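Gamma-glutamyltranspeptidase (Klebsiella pneumoniae subsp. pneumoniae, PDB 5HFT) catalyses the conversion of oxamate to oxalate in the uric acid degradation pathway, as a member of the gamma-glutamyltransferase family. Local coordinates at residues P38-A42 with A66-Y71; L77-W83 with A128-W134; L281-I286 with A314-R318. All coordinates share one frame; numbering follows the deposited sequence.

Interactions 1 and 2 are neighbours, their centres 15 Å apart, because helix 56-70 and strand 80-86 follow each other in the chain. They touch directly where Ala68 CB packs against Leu77 CD2 at 3.9 Å. Interaction 2 lies nearest the centre of the chain, where strand 80-86 pairs antiparallel with a strand of a second chain, so the sheet runs on across the interface. None of the three contacts contains an identified catalytic residue. Interaction 3 is remote: its centre is 28 Å from that of interaction 2 and 34 Å from that of interaction 1, across the chain's centre from the latter, and it joins two helices of the later part of the chain.

Interaction 1 (P38-A42 with A66-Y71); sequences PHHLA and AIAVVY
Val70 lays its CG1 methyl over the middle of one face of the His39 imidazole, 3.5 Å from the ring centroid, a CH-pi contact. His39 reaches it because chi1 of -169° turns CG away from its own backbone N and out to the end of helix 56-70. The same imidazole presents an edge to the face of Tyr71, a T-shaped pair with centroids 5.6 Å apart and planes at 73°. On the Tyr71 side, His39 CB sits over the ring, offset toward its rim, and Pro38 CB meets CE2 at 3.8 Å. Nearer the start of the 66-71 segment, Ile67 sends CD1 between three partners: it lies 3.7 Å from Ala42 CB, 3.9 Å from His39 CB and 4.0 Å from Pro38 CD. The contact thus fastens the start of helix 40-51 to the last turn of helix 56-70. Thr169 also touches both His39 and Tyr71, and a second protein chain packs on Pro38, Ala42 and Ile67. His39 has another task as the N-cap of its helix: Leu41 N donates to its ND1 at 3.0 Å, approaching from 38° out of the ring plane. That bond, with Val70 over one face and Tyr71 at the edge, probably limits how far the imidazole can turn. Since ND1 accepts a hydrogen bond, the ring is probably neutral here, with its proton on NE2.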
ATOM      1  N   PRO A  38      -0.562   3.816  -9.243  1.00 34.56           N
ATOM      2  CA  PRO A  38       0.524   4.769  -9.443  1.00 28.39           C
ATOM      3  C   PRO A  38       1.161   4.644 -10.787  1.00 34.23           C
ATOM      4  O   PRO A  38       1.940   5.528 -11.161  1.00 40.34           O
ATOM      5  CB  PRO A  38       1.515   4.403  -8.336  1.00 35.33           C
ATOM      6  CG  PRO A  38       0.705   3.693  -7.342  1.00 37.97           C
ATOM      7  CD  PRO A  38      -0.253   2.894  -8.146  1.00 34.76           C
ATOM      8  N   HIS A  39       0.876   3.577 -11.525  1.00 33.31           N
ATOM      9  CA  HIS A  39       1.421   3.437 -12.864  1.00 37.32           C
ATOM     10  C   HIS A  39       0.346   2.937 -13.823  1.00 37.18           C
ATOM     11  O   HIS A  39      -0.369   1.976 -13.512  1.00 36.11           O
ATOM     12  CB  HIS A  39       2.629   2.501 -12.856  1.00 37.31           C
ATOM     13  CG  HIS A  39       3.387   2.515 -14.145  1.00 38.01           C
ATOM     14  ND1 HIS A  39       3.089   1.681 -15.198  1.00 37.91           N
ATOM     15  CD2 HIS A  39       4.382   3.323 -14.577  1.00 36.37           C
ATOM     16  CE1 HIS A  39       3.899   1.945 -16.208  1.00 39.60           C
ATOM     17  NE2 HIS A  39       4.694   2.938 -15.856  1.00 39.22           N
ATOM     18  N   HIS A  40       0.239   3.579 -14.992  1.00 36.57           N
ATOM     19  CA  HIS A  40      -0.860   3.253 -15.901  1.00 35.34           C
ATOM     20  C   HIS A  40      -0.854   1.780 -16.298  1.00 33.59           C
ATOM     21  O   HIS A  40      -1.907   1.219 -16.596  1.00 35.36           O
ATOM     22  CB  HIS A  40      -0.813   4.130 -17.160  1.00 30.99           C
ATOM     23  CG  HIS A  40       0.251   3.730 -18.138  1.00 35.23           C
ATOM     24  ND1 HIS A  40       0.049   2.779 -19.116  1.00 33.67           N
ATOM     25  CD2 HIS A  40       1.533   4.148 -18.281  1.00 35.44           C
ATOM     26  CE1 HIS A  40       1.162   2.624 -19.812  1.00 31.90           C
ATOM     27  NE2 HIS A  40       2.077   3.442 -19.326  1.00 33.12           N
ATOM     28  N   LEU A  41       0.297   1.118 -16.288  1.00 34.15           N
ATOM     29  CA  LEU A  41       0.272  -0.296 -16.655  1.00 36.03           C
ATOM     30  C   LEU A  41      -0.430  -1.140 -15.594  1.00 39.71           C
ATOM     31  O   LEU A  41      -1.041  -2.164 -15.923  1.00 39.24           O
ATOM     32  CB  LEU A  41       1.690  -0.810 -16.882  1.00 36.40           C
ATOM     33  CG  LEU A  41       2.225  -1.145 -18.268  1.00 33.23           C
ATOM     34  CD1 LEU A  41       1.377  -0.581 -19.350  1.00 38.62           C
ATOM     35  CD2 LEU A  41       3.645  -0.613 -18.390  1.00 39.07           C
ATOM     36  N   ALA A  42      -0.333  -0.738 -14.322  1.00 35.69           N
ATOM     37  CA  ALA A  42      -0.996  -1.465 -13.244  1.00 37.20           C
ATOM     38  C   ALA A  42      -2.509  -1.242 -13.270  1.00 38.18           C
ATOM     39  O   ALA A  42      -3.287  -2.183 -13.050  1.00 35.26           O
ATOM     40  CB  ALA A  42      -0.390  -1.052 -11.905  1.00 31.61           C
ATOM     41  N   ALA A  66       1.444  -6.774 -11.086  1.00 38.09           N
ATOM     42  CA  ALA A  66       1.902  -5.888 -12.157  1.00 34.01           C
ATOM     43  C   ALA A  66       2.733  -4.725 -11.620  1.00 33.04           C
ATOM     44  O   ALA A  66       3.833  -4.462 -12.105  1.00 34.06           O
ATOM     45  CB  ALA A  66       0.702  -5.361 -12.937  1.00 26.87           C
ATOM     46  N   ILE A  67       2.219  -4.022 -10.607  1.00 35.71           N
ATOM     47  CA  ILE A  67       2.932  -2.917  -9.964  1.00 33.74           C
ATOM     48  C   ILE A  67       4.177  -3.393  -9.223  1.00 35.56           C
ATOM     49  O   ILE A  67       4.992  -2.565  -8.792  1.00 36.13           O
ATOM     50  CB  ILE A  67       1.963  -2.144  -9.034  1.00 30.49           C
ATOM     51  CG1 ILE A  67       2.508  -0.775  -8.648  1.00 31.97           C
ATOM     52  CG2 ILE A  67       1.656  -2.918  -7.758  1.00 32.06           C
ATOM     53  CD1 ILE A  67       2.315   0.265  -9.673  1.00 31.94           C
ATOM     54  N   ALA A  68       4.326  -4.705  -9.018  1.00 36.87           N
ATOM     55  CA  ALA A  68       5.560  -5.231  -8.446  1.00 34.70           C
ATOM     56  C   ALA A  68       6.654  -5.299  -9.492  1.00 39.11           C
ATOM     57  O   ALA A  68       7.804  -4.941  -9.228  1.00 47.14           O
ATOM     58  CB  ALA A  68       5.325  -6.612  -7.843  1.00 33.20           C
ATOM     59  N   VAL A  69       6.310  -5.699 -10.705  1.00 39.18           N
ATOM     60  CA  VAL A  69       7.302  -5.709 -11.766  1.00 34.19           C
ATOM     61  C   VAL A  69       7.686  -4.284 -12.146  1.00 43.34           C
ATOM     62  O   VAL A  69       8.871  -3.982 -12.315  1.00 51.21           O
ATOM     63  CB  VAL A  69       6.753  -6.482 -12.976  1.00 35.89           C
ATOM     64  CG1 VAL A  69       7.685  -6.376 -14.143  1.00 35.08           C
ATOM     65  CG2 VAL A  69       6.483  -7.941 -12.615  1.00 34.29           C
ATOM     66  N   VAL A  70       6.706  -3.372 -12.210  1.00 43.40           N
ATOM     67  CA  VAL A  70       6.902  -2.060 -12.840  1.00 39.53           C
ATOM     68  C   VAL A  70       7.461  -0.987 -11.894  1.00 43.83           C
ATOM     69  O   VAL A  70       8.157  -0.072 -12.358  1.00 43.17           O
ATOM     70  CB  VAL A  70       5.584  -1.596 -13.484  1.00 44.43           C
ATOM     71  CG1 VAL A  70       5.795  -0.320 -14.278  1.00 45.90           C
ATOM     72  CG2 VAL A  70       5.045  -2.670 -14.401  1.00 40.43           C
ATOM     73  N   TYR A  71       7.163  -1.054 -10.586  1.00 39.33           N
ATOM     74  CA  TYR A  71       7.784  -0.184  -9.580  1.00 36.80           C
ATOM     75  C   TYR A  71       8.585  -0.979  -8.543  1.00 43.26           C
ATOM     76  O   TYR A  71       8.336  -0.850  -7.335  1.00 40.19           O
ATOM     77  CB  TYR A  71       6.738   0.666  -8.863  1.00 38.57           C
ATOM     78  CG  TYR A  71       6.409   1.990  -9.522  1.00 41.28           C
ATOM     79  CD1 TYR A  71       7.209   2.517 -10.535  1.00 44.06           C
ATOM     80  CD2 TYR A  71       5.301   2.716  -9.126  1.00 40.93           C
ATOM     81  CE1 TYR A  71       6.906   3.728 -11.148  1.00 42.21           C
ATOM     82  CE2 TYR A  71       4.979   3.937  -9.738  1.00 49.35           C
ATOM     83  CZ  TYR A  71       5.786   4.443 -10.746  1.00 49.46           C
ATOM     84  OH  TYR A  71       5.469   5.658 -11.347  1.00 46.11           O
TER

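Interaction 2 (L77-W83 with A128-W134); sequences LGGDGFW and AGTVSGW
Gly79 O is gripped from helix 130-144: Thr130 N donates to it at 3.0 Å, almost straight at 176° and on a lone pair in the carbonyl plane, while Thr130 OG1 donates at 3.2 Å from 60° out of that plane. Gly129 N adds a weak third bond. This is the start of helix 130-144 docked on the turn that leads into strand 80-86 and on the strand's side, within what the family identifies as an Ntn-hydrolase fold. The helix N-terminus, with its partial positive charge, probably strengthens the hold on the carbonyl. Asp80 joins in next door: its OD1 takes Gly129 N at 2.8 Å, met nearly along the C-O axis, and also Gly99 N. Its OD2 forms a salt bridge with a basic side chain of another chain, and residues 80-83 pair with an antiparallel strand of that chain. One carboxylate therefore ties the helix start to the subunit interface. Around this polar centre methyl groups lie on the backbone: Ala128 CB rests 3.7 Å from Gly78 C, and Thr130 CG2 lies along Asp80 and Gly81, where the glycine has no side chain in the way. Two tryptophans close the far end with apolar packing, crossing at about a right angle. The edge of Trp83 meets Trp134, with CZ2 at 4.1 Å from CD1 of that indole, while Leu77 CD2 packs by CH2 of the Trp134 indole.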
ATOM      1  N   LEU A  77       7.088  -8.268  -4.396  1.00 37.86           N
ATOM      2  CA  LEU A  77       6.838  -9.528  -3.705  1.00 30.56           C
ATOM      3  C   LEU A  77       7.658  -9.651  -2.423  1.00 32.96           C
ATOM      4  O   LEU A  77       7.490 -10.623  -1.683  1.00 36.89           O
ATOM      5  CB  LEU A  77       7.164 -10.707  -4.640  1.00 34.38           C
ATOM      6  CG  LEU A  77       6.525 -10.776  -6.049  1.00 33.43           C
ATOM      7  CD1 LEU A  77       6.412 -12.194  -6.648  1.00 28.84           C
ATOM      8  CD2 LEU A  77       5.213 -10.071  -6.114  1.00 31.20           C
ATOM      9  N   GLY A  78       8.554  -8.715  -2.144  1.00 36.37           N
ATOM     10  CA  GLY A  78       9.438  -8.888  -1.010  1.00 35.95           C
ATOM     11  C   GLY A  78       9.053  -8.020   0.160  1.00 38.32           C
ATOM     12  O   GLY A  78       9.872  -7.760   1.055  1.00 36.01           O
ATOM     13  N   GLY A  79       7.790  -7.587   0.165  1.00 35.21           N
ATOM     14  CA  GLY A  79       7.269  -6.724   1.216  1.00 38.66           C
ATOM     15  C   GLY A  79       5.890  -7.083   1.745  1.00 34.43           C
ATOM     16  O   GLY A  79       5.411  -8.208   1.576  1.00 32.98           O
ATOM     17  N   ASP A  80       5.234  -6.117   2.374  1.00 36.24           N
ATOM     18  CA  ASP A  80       3.985  -6.323   3.092  1.00 36.04           C
ATOM     19  C   ASP A  80       2.837  -5.648   2.358  1.00 39.28           C
ATOM     20  O   ASP A  80       3.056  -4.773   1.519  1.00 41.53           O
ATOM     21  CB  ASP A  80       4.104  -5.769   4.514  1.00 36.85           C
ATOM     22  CG  ASP A  80       5.044  -6.587   5.370  1.00 34.83           C
ATOM     23  OD1 ASP A  80       5.180  -7.797   5.086  1.00 35.55           O
ATOM     24  OD2 ASP A  80       5.630  -6.036   6.322  1.00 37.05           O
ATOM     25  N   GLY A  81       1.607  -6.064   2.683  1.00 35.83           N
ATOM     26  CA  GLY A  81       0.433  -5.555   2.006  1.00 30.70           C
ATOM     27  C   GLY A  81      -0.733  -5.378   2.955  1.00 40.33           C
ATOM     28  O   GLY A  81      -0.825  -6.027   4.002  1.00 44.77           O
ATOM     29  N   PHE A  82      -1.628  -4.467   2.578  1.00 37.76           N
ATOM     30  CA  PHE A  82      -2.728  -4.072   3.443  1.00 35.30           C
ATOM     31  C   PHE A  82      -3.985  -3.842   2.623  1.00 33.50           C
ATOM     32  O   PHE A  82      -3.972  -3.071   1.664  1.00 36.67           O
ATOM     33  CB  PHE A  82      -2.374  -2.808   4.235  1.00 37.97           C
ATOM     34  CG  PHE A  82      -1.062  -2.908   5.010  1.00 40.06           C
ATOM     35  CD1 PHE A  82       0.167  -2.681   4.382  1.00 38.55           C
ATOM     36  CD2 PHE A  82      -1.065  -3.213   6.361  1.00 37.78           C
ATOM     37  CE1 PHE A  82       1.357  -2.762   5.093  1.00 36.18           C
ATOM     38  CE2 PHE A  82       0.130  -3.293   7.084  1.00 38.16           C
ATOM     39  CZ  PHE A  82       1.337  -3.069   6.450  1.00 35.43           C
ATOM     40  N   TRP A  83      -5.068  -4.498   3.005  1.00 33.85           N
ATOM     41  CA  TRP A  83      -6.338  -4.380   2.311  1.00 32.21           C
ATOM     42  C   TRP A  83      -7.391  -3.798   3.239  1.00 30.42           C
ATOM     43  O   TRP A  83      -7.457  -4.145   4.414  1.00 32.33           O
ATOM     44  CB  TRP A  83      -6.841  -5.721   1.834  1.00 31.77           C
ATOM     45  CG  TRP A  83      -5.927  -6.448   0.957  1.00 38.24           C
ATOM     46  CD1 TRP A  83      -4.685  -6.941   1.269  1.00 32.58           C
ATOM     47  CD2 TRP A  83      -6.183  -6.822  -0.398  1.00 38.88           C
ATOM     48  NE1 TRP A  83      -4.155  -7.586   0.179  1.00 32.93           N
ATOM     49  CE2 TRP A  83      -5.052  -7.522  -0.858  1.00 32.05           C
ATOM     50  CE3 TRP A  83      -7.261  -6.625  -1.267  1.00 30.68           C
ATOM     51  CZ2 TRP A  83      -4.978  -8.042  -2.140  1.00 31.60           C
ATOM     52  CZ3 TRP A  83      -7.179  -7.131  -2.531  1.00 32.45           C
ATOM     53  CH2 TRP A  83      -6.046  -7.835  -2.962  1.00 33.06           C
ATOM     54  N   ALA A 128       7.838 -11.423   4.588  1.00 35.32           N
ATOM     55  CA  ALA A 128       7.174 -10.655   3.542  1.00 32.70           C
ATOM     56  C   ALA A 128       5.716 -11.095   3.412  1.00 40.37           C
ATOM     57  O   ALA A 128       5.437 -12.269   3.142  1.00 40.49           O
ATOM     58  CB  ALA A 128       7.917 -10.831   2.221  1.00 34.26           C
ATOM     59  N   GLY A 129       4.784 -10.157   3.572  1.00 37.56           N
ATOM     60  CA  GLY A 129       3.392 -10.541   3.705  1.00 35.52           C
ATOM     61  C   GLY A 129       2.442 -10.450   2.521  1.00 38.90           C
ATOM     62  O   GLY A 129       1.462 -11.203   2.501  1.00 36.84           O
ATOM     63  N   THR A 130       2.693  -9.559   1.543  1.00 38.65           N
ATOM     64  CA  THR A 130       1.694  -9.282   0.507  1.00 30.94           C
ATOM     65  C   THR A 130       1.113 -10.554  -0.070  1.00 34.36           C
ATOM     66  O   THR A 130      -0.106 -10.679  -0.226  1.00 39.62           O
ATOM     67  CB  THR A 130       2.257  -8.468  -0.663  1.00 37.57           C
ATOM     68  OG1 THR A 130       3.619  -8.827  -0.981  1.00 35.36           O
ATOM     69  CG2 THR A 130       2.091  -7.000  -0.455  1.00 35.82           C
ATOM     70  N   VAL A 131       1.974 -11.507  -0.410  1.00 32.32           N
ATOM     71  CA  VAL A 131       1.486 -12.684  -1.113  1.00 33.57           C
ATOM     72  C   VAL A 131       0.456 -13.396  -0.266  1.00 36.55           C
ATOM     73  O   VAL A 131      -0.562 -13.872  -0.780  1.00 37.05           O
ATOM     74  CB  VAL A 131       2.654 -13.605  -1.496  1.00 37.08           C
ATOM     75  CG1 VAL A 131       2.148 -14.818  -2.275  1.00 34.32           C
ATOM     76  CG2 VAL A 131       3.661 -12.817  -2.316  1.00 33.06           C
ATOM     77  N   SER A 132       0.670 -13.420   1.055  1.00 36.50           N
ATOM     78  CA  SER A 132      -0.372 -13.912   1.954  1.00 40.52           C
ATOM     79  C   SER A 132      -1.618 -13.023   1.912  1.00 40.69           C
ATOM     80  O   SER A 132      -2.736 -13.518   2.069  1.00 41.38           O
ATOM     81  CB  SER A 132       0.177 -14.051   3.382  1.00 36.16           C
ATOM     82  OG  SER A 132       0.431 -12.803   4.000  1.00 34.25           O
ATOM     83  N   GLY A 133      -1.462 -11.727   1.649  1.00 36.52           N
ATOM     84  CA  GLY A 133      -2.635 -10.905   1.456  1.00 35.95           C
ATOM     85  C   GLY A 133      -3.373 -11.301   0.197  1.00 36.72           C
ATOM     86  O   GLY A 133      -4.598 -11.392   0.191  1.00 36.34           O
ATOM     87  N   TRP A 134      -2.640 -11.579  -0.876  1.00 39.10           N
ATOM     88  CA  TRP A 134      -3.319 -12.015  -2.090  1.00 40.47           C
ATOM     89  C   TRP A 134      -4.064 -13.323  -1.855  1.00 38.53           C
ATOM     90  O   TRP A 134      -5.219 -13.460  -2.264  1.00 43.54           O
ATOM     91  CB  TRP A 134      -2.330 -12.181  -3.247  1.00 37.52           C
ATOM     92  CG  TRP A 134      -1.379 -11.039  -3.482  1.00 33.07           C
ATOM     93  CD1 TRP A 134      -1.374  -9.804  -2.881  1.00 34.71           C
ATOM     94  CD2 TRP A 134      -0.242 -11.071  -4.334  1.00 29.73           C
ATOM     95  NE1 TRP A 134      -0.313  -9.056  -3.339  1.00 30.89           N
ATOM     96  CE2 TRP A 134       0.397  -9.817  -4.233  1.00 33.58           C
ATOM     97  CE3 TRP A 134       0.300 -12.039  -5.181  1.00 29.88           C
ATOM     98  CZ2 TRP A 134       1.547  -9.514  -4.955  1.00 32.26           C
ATOM     99  CZ3 TRP A 134       1.430 -11.728  -5.903  1.00 30.42           C
ATOM    100  CH2 TRP A 134       2.041 -10.484  -5.783  1.00 27.36           C
TER

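Interaction 3 (L281-I286 with A314-R318)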
ATOM      1  N   LEU A 281      -5.845   6.471  16.212  1.00 58.56           N
ATOM      2  CA  LEU A 281      -6.751   7.329  16.963  1.00 55.49           C
ATOM      3  C   LEU A 281      -6.551   8.795  16.597  1.00 54.87           C
ATOM      4  O   LEU A 281      -7.520   9.519  16.336  1.00 53.48           O
ATOM      5  CB  LEU A 281      -6.548   7.129  18.463  1.00 53.06           C
ATOM      6  CG  LEU A 281      -7.186   8.224  19.320  1.00 47.27           C
ATOM      7  CD1 LEU A 281      -8.665   7.959  19.570  1.00 48.24           C
ATOM      8  CD2 LEU A 281      -6.425   8.387  20.615  1.00 51.60           C
ATOM      9  N   VAL A 282      -5.293   9.244  16.542  1.00 54.51           N
ATOM     10  CA  VAL A 282      -5.033  10.665  16.319  1.00 54.00           C
ATOM     11  C   VAL A 282      -5.562  11.109  14.958  1.00 59.53           C
ATOM     12  O   VAL A 282      -6.218  12.150  14.847  1.00 64.24           O
ATOM     13  CB  VAL A 282      -3.534  10.981  16.495  1.00 61.33           C
ATOM     14  CG1 VAL A 282      -2.659  10.165  15.538  1.00 67.18           C
ATOM     15  CG2 VAL A 282      -3.290  12.466  16.323  1.00 61.28           C
ATOM     16  N   SER A 283      -5.335  10.314  13.909  1.00 60.57           N
ATOM     17  CA  SER A 283      -5.765  10.735  12.579  1.00 54.05           C
ATOM     18  C   SER A 283      -7.284  10.799  12.489  1.00 51.73           C
ATOM     19  O   SER A 283      -7.839  11.794  12.011  1.00 52.77           O
ATOM     20  CB  SER A 283      -5.198   9.804  11.508  1.00 57.15           C
ATOM     21  OG  SER A 283      -5.647  10.224  10.221  1.00 63.31           O
ATOM     22  N   LEU A 284      -7.973   9.752  12.951  1.00 52.90           N
ATOM     23  CA  LEU A 284      -9.431   9.721  12.842  1.00 49.06           C
ATOM     24  C   LEU A 284     -10.081  10.799  13.698  1.00 50.10           C
ATOM     25  O   LEU A 284     -11.080  11.397  13.291  1.00 49.18           O
ATOM     26  CB  LEU A 284      -9.963   8.354  13.269  1.00 44.07           C
ATOM     27  CG  LEU A 284      -9.799   7.179  12.312  1.00 47.47           C
ATOM     28  CD1 LEU A 284     -10.453   5.924  12.899  1.00 40.50           C
ATOM     29  CD2 LEU A 284     -10.344   7.514  10.923  1.00 43.06           C
ATOM     30  N   ALA A 285      -9.513  11.086  14.875  1.00 53.19           N
ATOM     31  CA  ALA A 285     -10.079  12.125  15.733  1.00 51.63           C
ATOM     32  C   ALA A 285     -10.052  13.487  15.058  1.00 54.79           C
ATOM     33  O   ALA A 285     -10.975  14.291  15.232  1.00 57.73           O
ATOM     34  CB  ALA A 285      -9.336  12.174  17.062  1.00 56.37           C
ATOM     35  N   ILE A 286      -8.991  13.767  14.299  1.00 57.39           N
ATOM     36  CA  ILE A 286      -8.920  15.010  13.534  1.00 52.12           C
ATOM     37  C   ILE A 286     -10.236  15.242  12.812  1.00 56.63           C
ATOM     38  O   ILE A 286     -10.911  16.258  13.013  1.00 61.70           O
ATOM     39  CB  ILE A 286      -7.742  14.977  12.547  1.00 51.44           C
ATOM     40  CG1 ILE A 286      -6.430  14.772  13.300  1.00 52.57           C
ATOM     41  CG2 ILE A 286      -7.668  16.278  11.778  1.00 53.41           C
ATOM     42  CD1 ILE A 286      -5.212  14.773  12.409  1.00 52.60           C
ATOM     43  N   ALA A 314      -6.012  17.209  19.329  1.00 62.33           N
ATOM     44  CA  ALA A 314      -6.238  15.788  19.078  1.00 64.10           C
ATOM     45  C   ALA A 314      -5.138  14.911  19.665  1.00 65.23           C
ATOM     46  O   ALA A 314      -5.439  13.949  20.377  1.00 66.39           O
ATOM     47  CB  ALA A 314      -6.372  15.525  17.578  1.00 65.01           C
ATOM     48  N   PHE A 315      -3.868  15.219  19.370  1.00 60.44           N
ATOM     49  CA  PHE A 315      -2.762  14.536  20.041  1.00 63.68           C
ATOM     50  C   PHE A 315      -2.932  14.583  21.557  1.00 61.81           C
ATOM     51  O   PHE A 315      -2.632  13.609  22.262  1.00 57.12           O
ATOM     52  CB  PHE A 315      -1.425  15.170  19.647  1.00 64.50           C
ATOM     53  CG  PHE A 315      -0.917  14.752  18.296  1.00 63.97           C
ATOM     54  CD1 PHE A 315      -1.317  15.421  17.151  1.00 59.40           C
ATOM     55  CD2 PHE A 315      -0.012  13.704  18.174  1.00 67.45           C
ATOM     56  CE1 PHE A 315      -0.835  15.045  15.902  1.00 60.73           C
ATOM     57  CE2 PHE A 315       0.471  13.322  16.926  1.00 66.11           C
ATOM     58  CZ  PHE A 315       0.055  13.996  15.790  1.00 61.75           C
ATOM     59  N   ALA A 316      -3.420  15.715  22.070  1.00 62.23           N
ATOM     60  CA  ALA A 316      -3.714  15.832  23.491  1.00 61.80           C
ATOM     61  C   ALA A 316      -4.660  14.733  23.955  1.00 62.74           C
ATOM     62  O   ALA A 316      -4.472  14.156  25.035  1.00 66.54           O
ATOM     63  CB  ALA A 316      -4.306  17.210  23.783  1.00 53.04           C
ATOM     64  N   LEU A 317      -5.670  14.416  23.140  1.00 59.34           N
ATOM     65  CA  LEU A 317      -6.635  13.390  23.511  1.00 59.28           C
ATOM     66  C   LEU A 317      -6.004  12.013  23.607  1.00 58.58           C
ATOM     67  O   LEU A 317      -6.532  11.158  24.324  1.00 61.11           O
ATOM     68  CB  LEU A 317      -7.789  13.345  22.506  1.00 63.37           C
ATOM     69  CG  LEU A 317      -8.916  12.347  22.792  1.00 55.65           C
ATOM     70  CD1 LEU A 317      -9.924  12.945  23.746  1.00 49.10           C
ATOM     71  CD2 LEU A 317      -9.584  11.922  21.495  1.00 64.62           C
ATOM     72  N   ARG A 318      -4.895  11.772  22.898  1.00 56.66           N
ATOM     73  CA  ARG A 318      -4.186  10.506  23.065  1.00 61.25           C
ATOM     74  C   ARG A 318      -3.523  10.426  24.439  1.00 63.20           C
ATOM     75  O   ARG A 318      -3.568   9.379  25.097  1.00 65.70           O
ATOM     76  CB  ARG A 318      -3.148  10.320  21.955  1.00 62.42           C
ATOM     77  CG  ARG A 318      -2.575   8.890  21.853  1.00 61.33           C
ATOM     78  CD  ARG A 318      -1.533   8.759  20.747  1.00 58.94           C
ATOM     79  NE  ARG A 318      -0.422   9.685  20.941  1.00 61.66           N
ATOM     80  CZ  ARG A 318       0.445  10.018  19.989  1.00 69.75           C
ATOM     81  NH1 ARG A 318       0.328   9.499  18.772  1.00 62.11           N
ATOM     82  NH2 ARG A 318       1.426  10.875  20.247  1.00 70.84           N
TER
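Chi1 of 58° in Val282 puts CG2 opposite the backbone N and facing helix 309-318, and chi1 of -78° in Phe315 swings its ring back toward Val282 although its CB bond starts out away from it. The two meet in a CH-pi contact: Val282 CG2 stands over the centre of the phenyl face, 3.5 Å from the centroid. Within the second helix, Arg318 NH2 lies at the edge of the same ring, in its plane. Further along, Leu281 CD2 packs against the root of Arg318, 3.9 Å from its CA and 4.0 Å from its CB, so the aliphatic part of the arginine works as an apolar surface. Ala314 and Ile286 fill the other end, with Ile286 CG1 4.3 Å from Ala314 CB, and Ala285 CB is 4.4 Å from Leu317 CD2. The axes of the two segments pass 8.8 Å apart at 137°, a crossing nearer antiparallel than perpendicular. Leu336 touches Leu281 and Ala285, and Leu335 touches Leu317, while a second protein chain packs on Ile286. The contact thus joins helices 277-287 and 309-318 far from the centre of the chain. No hydrogen bond spans the pair, so its cohesion comes from dispersion and the burial of hydrocarbon, to which the solvent-exposed Arg318 adds the aliphatic start of its side chain.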